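Local coordinates for protein fatty acid amide hydrolase (Candida albicans, PDB 6KVR) that probably hydrolyses monocarboxylic acid amides to the carboxylate and ammonium, as an enzyme of the amidase signature family, at residues I155-E159 / S233-E237; K166-Y172 / R200-T206; I248-I254 / P293-M299. One frame throughout, in Å; residues are numbered along the deposited sequence.

Contact 1 of 3, residues I155-E159 / S233-E237; sequences ISLKE and SSSGE
Lys158 carries the amine-to-hydroxyl part of this contact. Its side chain leaves with CG anti to the backbone N (chi1 -167°) and runs extended from there, which delivers NZ to the two serine hydroxyls. NZ lies 2.6 Å from Ser233 OG in a firm hydrogen bond and 3.3 Å from Ser234 OG in a weak one; the stronger polar partner of that second hydroxyl is the carbonyl of Ser257. Ser252 OG of strand 248-253 is a further partner of NZ. CE rests 3.6 Å from Ser233 O. A cis peptide bond precedes Ser233, and its side chain approaches that of Ser257, so the geometry matches the Ser-cisSer-Lys triad of amidase signature enzymes, with Lys158 and Ser233 as the predicted charge relay and Ser257 as the predicted nucleophile.

The carboxylate bond is of another kind. Ser156 OG donates to Glu237 OE1 over 2.6 Å and meets the syn lone pair, on the side of OE2. That other oxygen lies very close to Thr201 OG1, probably as a hydrogen bond, and sits 3.1 Å from Leu157 C. Glu237 thus bonds strand 155-158 and probably also reaches strand 199-201.

Every touching residue is buried. Strand 155-158 runs between strands 199-201 and 248-253, while Glu237 in the first turn of helix 235-243 brings the start of that helix onto the strand.

Contact 2 of 3, residues K166-Y172 / R200-T206; sequences KITHGGY and RTSQPQT
Arg200 swings its guanidinium onto the 166-172 loop by a bend at chi3 (74°), after CG has set out beside the backbone N. NH1 then reaches Ile167 O at 2.8 Å, and NH2 reaches Thr168 OG1 at 3.1 Å. Both acceptors lie at the edge of the guanidinium, a little over 20° out of its plane; NH2 also makes a weak, bent bond to Ile167 O at 3.3 Å. With NH1 salt-bridged to Glu123 and NH2 bonded to Glu159 O, the group's rotation is well fixed.

Midway along the contact, Gln203 comes in with a bend at chi2, its amide nearly perpendicular to the His169 ring. NE2 stands 3.2 Å from Gly171 N; as both are donors, this is no bond. NE2 binds Glu159 OE1, and Gly171 N donates to His169 ND1 over 2.9 Å, in the ring plane. Further along, the Tyr172 ring lies obliquely against Thr206, with Tyr172 CZ 3.9 Å from Thr206 CA, while its OH bonds Gln404.

His169 to Tyr172 form a type I' turn, with positive phi at both central glycines. In this amidase fold, the turn packs beside the segment leading to Leu207, a predicted substrate-binding residue.

Contact 3 of 3, residues I248-I254 / P293-M299; sequences IGVGSDI and PAVAGPM
Gly249 N donates to Met299 O over 2.7 Å at 175°, almost straight, and Ile248 adds a CA-H...O contact to the same oxygen. The return bond, from N of Met299, present as selenomethionine, to Gly249 O, is also 2.7 Å, so the two residues form an antiparallel hydrogen-bonded pair. Gly251 and Gly297 repeat it: Gly251 N approaches Gly297 O at 3.0 Å nearly in line with the C=O, whereas Gly297 N meets Gly251 O at 3.1 Å from above the carbonyl plane. Asp253 N also bonds Val295 O, but at a bent angle (137°), so the pairing is loose there.

The non-hydrogen-bonded pairs are Val250 with Pro298 and Ser252 with Ala296. The latter two come within 4.0 Å at CA, and Ser252 CA makes a CA-H...O contact with Val295 O. Beside the Val250-Pro298 pair, Ile248 CG2 and Pro298 CB lie 4.2 Å apart, their side chains pointing the same way; helix 303-317 covers this patch through Trp309. One water donates to both Asp253 O and Pro293 O, bridging the two chains by their carbonyls.

Main-chain groups dominate the chemistry, while the polar side chains of Ser252 and Asp253 bond outside the two segments: Asp253 salt-bridges Arg259. The backbone ladder thus holds strand 248-253 in the sheet, with Ser252 OG bonded to NZ of the predicted catalytic Lys158. Ile254, predicted to bind substrate, follows directly and packs CD1 on Ala294 CB.

All three contacts are buried and share one mixed sheet, whose neighbouring strands 199-201, 155-158 and 248-253 carry one segment each; strand 295-300, next to 248-253, carries the second segment of contact 3. The centres of contacts 1 and 3 lie about 8 and 7 Å from the centre of the chain, against about 14 Å for contact 2. Chemistry follows position: contact 3 is a backbone ladder, contact 1 joins strand to helix start through hydroxyls, amine and carboxylate, and contact 2 fixes a loop with a guanidinium. Contact 1 touches both others, through Ser252 and the backbone of Ile248 on one flank and Thr201 and Gln203 on the other, whereas contacts 2 and 3 do not touch.

Contact 1 of 3, residues I155-E159 / S233-E237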
loop_
_atom_site.group_PDB
_atom_site.type_symbol
_atom_site.label_atom_id
_atom_site.label_comp_id
_atom_site.label_asym_id
_atom_site.label_seq_id
_atom_site.Cartn_x
_atom_site.Cartn_y
_atom_site.Cartn_z
ATOM N N ILE A 155 4.489 -24.498 -16.041
ATOM C CA ILE A 155 4.474 -23.045 -15.928
ATOM C C ILE A 155 5.900 -22.547 -16.114
ATOM O O ILE A 155 6.833 -23.101 -15.525
ATOM C CB ILE A 155 3.875 -22.609 -14.576
ATOM C CG1 ILE A 155 2.366 -22.887 -14.574
ATOM C CG2 ILE A 155 4.169 -21.136 -14.263
ATOM C CD1 ILE A 155 1.617 -22.306 -13.399
ATOM N N SER A 156 6.071 -21.543 -16.974
ATOM C CA SER A 156 7.373 -20.931 -17.192
ATOM C C SER A 156 7.560 -19.731 -16.264
ATOM O O SER A 156 6.602 -19.046 -15.901
ATOM C CB SER A 156 7.530 -20.496 -18.649
ATOM O OG SER A 156 6.458 -19.655 -19.032
ATOM N N LEU A 157 8.812 -19.470 -15.901
ATOM C CA LEU A 157 9.160 -18.542 -14.829
ATOM C C LEU A 157 10.200 -17.546 -15.327
ATOM O O LEU A 157 11.209 -17.936 -15.926
ATOM C CB LEU A 157 9.704 -19.299 -13.621
ATOM C CG LEU A 157 8.764 -20.292 -12.938
ATOM C CD1 LEU A 157 9.555 -21.160 -12.013
ATOM C CD2 LEU A 157 7.637 -19.574 -12.192
ATOM N N LYS A 158 9.941 -16.259 -15.100
ATOM C CA LYS A 158 10.946 -15.244 -15.395
ATOM C C LYS A 158 12.178 -15.504 -14.533
ATOM O O LYS A 158 12.056 -15.845 -13.353
ATOM C CB LYS A 158 10.368 -13.851 -15.137
ATOM C CG LYS A 158 11.167 -12.682 -15.685
ATOM C CD LYS A 158 10.469 -11.363 -15.346
ATOM C CE LYS A 158 11.331 -10.158 -15.734
ATOM N NZ LYS A 158 10.536 -8.887 -15.851
ATOM N N GLU A 159 13.363 -15.370 -15.139
ATOM C CA GLU A 159 14.602 -15.775 -14.471
ATOM C C GLU A 159 14.834 -15.027 -13.155
ATOM O O GLU A 159 15.309 -15.620 -12.179
ATOM C CB GLU A 159 15.803 -15.573 -15.407
ATOM C CG GLU A 159 17.125 -16.187 -14.891
ATOM C CD GLU A 159 17.857 -15.320 -13.835
ATOM O OE1 GLU A 159 17.508 -14.123 -13.666
ATOM O OE2 GLU A 159 18.779 -15.845 -13.163
ATOM N N SER A 233 10.250 -6.311 -20.013
ATOM C CA SER A 233 11.401 -7.104 -19.618
ATOM C C SER A 233 11.099 -8.590 -19.369
ATOM O O SER A 233 12.020 -9.365 -19.165
ATOM C CB SER A 233 12.050 -6.503 -18.354
ATOM O OG SER A 233 11.273 -6.743 -17.187
ATOM N N SER A 234 9.827 -9.002 -19.381
ATOM C CA SER A 234 9.507 -10.432 -19.373
ATOM C C SER A 234 9.599 -10.983 -20.805
ATOM O O SER A 234 8.623 -11.423 -21.404
ATOM C CB SER A 234 8.134 -10.689 -18.750
ATOM O OG SER A 234 7.909 -9.902 -17.589
ATOM N N SER A 235 10.813 -10.939 -21.363
ATOM C CA SER A 235 10.980 -11.186 -22.795
ATOM C C SER A 235 10.683 -12.634 -23.168
ATOM O O SER A 235 9.894 -12.905 -24.085
ATOM C CB SER A 235 12.398 -10.830 -23.227
ATOM O OG SER A 235 12.812 -9.639 -22.603
ATOM N N GLY A 236 11.340 -13.579 -22.490
ATOM C CA GLY A 236 11.152 -14.979 -22.814
ATOM C C GLY A 236 9.762 -15.473 -22.491
ATOM O O GLY A 236 9.280 -16.414 -23.124
ATOM N N GLU A 237 9.100 -14.862 -21.500
ATOM C CA GLU A 237 7.721 -15.244 -21.198
ATOM C C GLU A 237 6.797 -14.973 -22.383
ATOM O O GLU A 237 5.995 -15.827 -22.758
ATOM C CB GLU A 237 7.222 -14.531 -19.936
ATOM C CG GLU A 237 7.971 -14.993 -18.687
ATOM C CD GLU A 237 7.819 -16.491 -18.479
ATOM O OE1 GLU A 237 6.742 -17.028 -18.831
ATOM O OE2 GLU A 237 8.782 -17.143 -18.025
#

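Contact 2 of 3, residues K166-Y172 / R200-T206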
loop_
_atom_site.group_PDB
_atom_site.type_symbol
_atom_site.label_atom_id
_atom_site.label_comp_id
_atom_site.label_asym_id
_atom_site.label_seq_id
_atom_site.Cartn_x
_atom_site.Cartn_y
_atom_site.Cartn_z
ATOM N N LYS A 166 19.505 -22.555 -7.571
ATOM C CA LYS A 166 19.910 -22.231 -8.931
ATOM C C LYS A 166 20.333 -20.776 -9.014
ATOM O O LYS A 166 19.841 -19.928 -8.262
ATOM C CB LYS A 166 18.797 -22.514 -9.923
ATOM C CG LYS A 166 18.773 -23.956 -10.334
ATOM C CD LYS A 166 17.578 -24.278 -11.192
ATOM C CE LYS A 166 17.656 -25.721 -11.687
ATOM N NZ LYS A 166 16.277 -26.205 -11.607
ATOM N N ILE A 167 21.287 -20.509 -9.912
ATOM C CA ILE A 167 21.720 -19.142 -10.151
ATOM C C ILE A 167 20.504 -18.275 -10.394
ATOM O O ILE A 167 19.608 -18.639 -11.166
ATOM C CB ILE A 167 22.672 -19.069 -11.355
ATOM C CG1 ILE A 167 24.004 -19.746 -11.056
ATOM C CG2 ILE A 167 22.894 -17.608 -11.760
ATOM C CD1 ILE A 167 24.804 -20.044 -12.355
ATOM N N THR A 168 20.472 -17.119 -9.731
ATOM C CA THR A 168 19.451 -16.105 -9.946
ATOM C C THR A 168 20.169 -14.771 -10.086
ATOM O O THR A 168 20.645 -14.207 -9.096
ATOM C CB THR A 168 18.445 -16.086 -8.802
ATOM O OG1 THR A 168 17.895 -17.394 -8.661
ATOM C CG2 THR A 168 17.315 -15.081 -9.080
ATOM N N HIS A 169 20.258 -14.273 -11.310
ATOM C CA HIS A 169 21.086 -13.116 -11.578
ATOM C C HIS A 169 20.311 -11.900 -12.045
ATOM O O HIS A 169 20.869 -10.795 -12.027
ATOM C CB HIS A 169 22.169 -13.474 -12.616
ATOM C CG HIS A 169 21.623 -14.068 -13.876
ATOM N ND1 HIS A 169 20.796 -13.366 -14.726
ATOM C CD2 HIS A 169 21.781 -15.294 -14.429
ATOM C CE1 HIS A 169 20.465 -14.137 -15.750
ATOM N NE2 HIS A 169 21.058 -15.309 -15.597
ATOM N N GLY A 170 19.054 -12.059 -12.455
ATOM C CA GLY A 170 18.246 -10.911 -12.848
ATOM C C GLY A 170 18.814 -10.104 -13.997
ATOM O O GLY A 170 18.547 -8.894 -14.087
ATOM N N GLY A 171 19.606 -10.741 -14.874
ATOM C CA GLY A 171 20.271 -10.059 -15.961
ATOM C C GLY A 171 21.590 -9.385 -15.619
ATOM O O GLY A 171 22.223 -8.814 -16.519
ATOM N N TYR A 172 22.033 -9.430 -14.359
ATOM C CA TYR A 172 23.275 -8.785 -13.936
ATOM C C TYR A 172 24.377 -9.833 -13.877
ATOM O O TYR A 172 24.241 -10.840 -13.171
ATOM C CB TYR A 172 23.122 -8.109 -12.572
ATOM C CG TYR A 172 22.081 -7.009 -12.517
ATOM C CD1 TYR A 172 22.359 -5.734 -13.003
ATOM C CD2 TYR A 172 20.822 -7.244 -11.978
ATOM C CE1 TYR A 172 21.413 -4.716 -12.946
ATOM C CE2 TYR A 172 19.869 -6.243 -11.929
ATOM C CZ TYR A 172 20.171 -4.982 -12.417
ATOM O OH TYR A 172 19.229 -3.985 -12.357
ATOM N N ARG A 200 13.319 -21.304 -17.317
ATOM C CA ARG A 200 13.370 -19.941 -16.806
ATOM C C ARG A 200 13.787 -19.046 -17.959
ATOM O O ARG A 200 14.772 -19.340 -18.651
ATOM C CB ARG A 200 14.344 -19.805 -15.620
ATOM C CG ARG A 200 13.916 -20.637 -14.402
ATOM C CD ARG A 200 15.023 -20.772 -13.371
ATOM N NE ARG A 200 15.203 -19.526 -12.642
ATOM C CZ ARG A 200 16.287 -19.224 -11.941
ATOM N NH1 ARG A 200 17.299 -20.066 -11.847
ATOM N NH2 ARG A 200 16.340 -18.060 -11.293
ATOM N N THR A 201 13.038 -17.967 -18.165
ATOM C CA THR A 201 13.039 -17.225 -19.418
ATOM C C THR A 201 13.854 -15.944 -19.325
ATOM O O THR A 201 14.120 -15.416 -18.239
ATOM C CB THR A 201 11.609 -16.890 -19.832
ATOM O OG1 THR A 201 10.907 -16.334 -18.711
ATOM C CG2 THR A 201 10.890 -18.154 -20.300
ATOM N N SER A 202 14.189 -15.418 -20.499
ATOM C CA SER A 202 15.138 -14.326 -20.643
ATOM C C SER A 202 14.520 -12.981 -20.289
ATOM O O SER A 202 13.296 -12.810 -20.233
ATOM C CB SER A 202 15.699 -14.271 -22.065
ATOM O OG SER A 202 14.641 -14.039 -22.988
ATOM N N GLN A 203 15.414 -12.022 -20.066
ATOM C CA GLN A 203 15.104 -10.672 -19.627
ATOM C C GLN A 203 16.284 -9.791 -20.011
ATOM O O GLN A 203 17.407 -10.285 -20.130
ATOM C CB GLN A 203 14.871 -10.632 -18.112
ATOM C CG GLN A 203 16.127 -11.011 -17.355
ATOM C CD GLN A 203 15.865 -11.824 -16.115
ATOM O OE1 GLN A 203 14.716 -12.002 -15.692
ATOM N NE2 GLN A 203 16.934 -12.344 -15.527
ATOM N N PRO A 204 16.066 -8.510 -20.230
ATOM C CA PRO A 204 17.183 -7.621 -20.558
ATOM C C PRO A 204 18.062 -7.318 -19.352
ATOM O O PRO A 204 17.630 -7.386 -18.200
ATOM C CB PRO A 204 16.481 -6.351 -21.044
ATOM C CG PRO A 204 15.164 -6.377 -20.261
ATOM C CD PRO A 204 14.766 -7.830 -20.305
ATOM N N GLN A 205 19.319 -6.975 -19.642
ATOM C CA GLN A 205 20.169 -6.301 -18.669
ATOM C C GLN A 205 19.482 -5.042 -18.125
ATOM O O GLN A 205 18.966 -4.220 -18.894
ATOM C CB GLN A 205 21.497 -5.960 -19.350
ATOM C CG GLN A 205 22.452 -5.078 -18.578
ATOM C CD GLN A 205 23.506 -4.475 -19.512
ATOM O OE1 GLN A 205 23.225 -3.537 -20.265
ATOM N NE2 GLN A 205 24.710 -5.021 -19.476
ATOM N N THR A 206 19.486 -4.902 -16.793
ATOM C CA THR A 206 18.873 -3.874 -15.930
ATOM C C THR A 206 17.381 -4.109 -15.713
ATOM O O THR A 206 16.801 -3.461 -14.832
ATOM C CB THR A 206 19.050 -2.409 -16.408
ATOM O OG1 THR A 206 18.144 -2.109 -17.487
ATOM C CG2 THR A 206 20.486 -2.103 -16.841
#

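Contact 3 of 3, residues I248-I254 / P293-M299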
loop_
_atom_site.group_PDB
_atom_site.type_symbol
_atom_site.label_atom_id
_atom_site.label_comp_id
_atom_site.label_asym_id
_atom_site.label_seq_id
_atom_site.Cartn_x
_atom_site.Cartn_y
_atom_site.Cartn_z
ATOM N N ILE A 248 1.090 -21.506 -18.773
ATOM C CA ILE A 248 1.010 -20.182 -18.168
ATOM C C ILE A 248 2.433 -19.698 -17.943
ATOM O O ILE A 248 3.340 -20.492 -17.676
ATOM C CB ILE A 248 0.229 -20.171 -16.832
ATOM C CG1 ILE A 248 -1.115 -20.872 -16.970
ATOM C CG2 ILE A 248 0.009 -18.740 -16.337
ATOM C CD1 ILE A 248 -1.915 -20.954 -15.669
ATOM N N GLY A 249 2.629 -18.388 -18.077
ATOM C CA GLY A 249 3.894 -17.774 -17.719
ATOM C C GLY A 249 3.738 -16.764 -16.597
ATOM O O GLY A 249 2.657 -16.206 -16.395
ATOM N N VAL A 250 4.810 -16.521 -15.858
ATOM C CA VAL A 250 4.818 -15.567 -14.752
ATOM C C VAL A 250 5.873 -14.514 -15.050
ATOM O O VAL A 250 7.045 -14.847 -15.261
ATOM C CB VAL A 250 5.101 -16.249 -13.406
ATOM C CG1 VAL A 250 4.865 -15.254 -12.231
ATOM C CG2 VAL A 250 4.224 -17.465 -13.251
ATOM N N GLY A 251 5.459 -13.251 -15.075
ATOM C CA GLY A 251 6.384 -12.147 -15.250
ATOM C C GLY A 251 6.227 -11.075 -14.182
ATOM O O GLY A 251 5.534 -11.270 -13.184
ATOM N N SER A 252 6.868 -9.936 -14.394
ATOM C CA SER A 252 6.759 -8.792 -13.509
ATOM C C SER A 252 6.617 -7.550 -14.378
ATOM O O SER A 252 6.940 -7.567 -15.570
ATOM C CB SER A 252 7.979 -8.677 -12.590
ATOM O OG SER A 252 9.141 -8.417 -13.367
ATOM N N ASP A 253 6.120 -6.468 -13.780
ATOM C CA ASP A 253 5.684 -5.315 -14.573
ATOM C C ASP A 253 5.879 -4.061 -13.724
ATOM O O ASP A 253 5.161 -3.817 -12.751
ATOM C CB ASP A 253 4.244 -5.470 -15.053
ATOM C CG ASP A 253 3.837 -4.429 -16.127
ATOM O OD1 ASP A 253 4.002 -3.206 -15.893
ATOM O OD2 ASP A 253 3.305 -4.838 -17.201
ATOM N N ILE A 254 6.938 -3.362 -14.036
ATOM C CA ILE A 254 7.082 -1.938 -13.862
ATOM C C ILE A 254 7.232 -1.454 -15.297
ATOM O O ILE A 254 7.787 -2.180 -16.140
ATOM C CB ILE A 254 8.316 -1.629 -12.979
ATOM C CG1 ILE A 254 8.055 -0.504 -11.969
ATOM C CG2 ILE A 254 9.557 -1.339 -13.819
ATOM C CD1 ILE A 254 9.209 -0.306 -10.931
ATOM N N PRO A 293 5.709 0.940 -7.311
ATOM C CA PRO A 293 6.131 -0.434 -7.020
ATOM C C PRO A 293 5.869 -1.369 -8.192
ATOM O O PRO A 293 4.886 -1.231 -8.926
ATOM C CB PRO A 293 5.292 -0.817 -5.789
ATOM C CG PRO A 293 4.141 0.117 -5.782
ATOM C CD PRO A 293 4.595 1.384 -6.454
ATOM N N ALA A 294 6.786 -2.312 -8.366
ATOM C CA ALA A 294 6.651 -3.361 -9.352
ATOM C C ALA A 294 5.521 -4.310 -8.962
ATOM O O ALA A 294 4.972 -4.261 -7.861
ATOM C CB ALA A 294 7.960 -4.133 -9.493
ATOM N N VAL A 295 5.184 -5.194 -9.890
ATOM C CA VAL A 295 4.040 -6.076 -9.750
ATOM C C VAL A 295 4.372 -7.351 -10.502
ATOM O O VAL A 295 5.123 -7.333 -11.478
ATOM C CB VAL A 295 2.773 -5.364 -10.286
ATOM C CG1 VAL A 295 2.139 -6.113 -11.456
ATOM C CG2 VAL A 295 1.796 -5.085 -9.177
ATOM N N ALA A 296 3.850 -8.471 -10.029
ATOM C CA ALA A 296 4.020 -9.734 -10.718
ATOM C C ALA A 296 2.654 -10.218 -11.184
ATOM O O ALA A 296 1.627 -9.864 -10.606
ATOM C CB ALA A 296 4.686 -10.773 -9.810
ATOM N N GLY A 297 2.629 -11.022 -12.236
ATOM C CA GLY A 297 1.356 -11.491 -12.733
ATOM C C GLY A 297 1.467 -12.476 -13.878
ATOM O O GLY A 297 2.551 -12.731 -14.403
ATOM N N PRO A 298 0.333 -13.036 -14.298
ATOM C CA PRO A 298 0.352 -14.172 -15.217
ATOM C C PRO A 298 0.264 -13.743 -16.675
ATOM O O PRO A 298 -0.224 -12.662 -17.015
ATOM C CB PRO A 298 -0.901 -14.955 -14.807
ATOM C CG PRO A 298 -1.866 -13.877 -14.415
ATOM C CD PRO A 298 -1.035 -12.733 -13.830
HETATM N N MSE A 299 0.759 -14.626 -17.534
HETATM C CA MSE A 299 0.519 -14.534 -18.979
HETATM C C MSE A 299 0.059 -15.890 -19.511
HETATM O O MSE A 299 0.526 -16.929 -19.026
HETATM C CB MSE A 299 1.776 -14.045 -19.707
HETATM C CG MSE A 299 2.303 -12.718 -19.118
HETATM SE SE MSE A 299 4.183 -12.364 -19.572
HETATM C CE MSE A 299 3.809 -12.524 -21.502
HETATM O O HOH W 1 3.765 -1.751 -11.509
#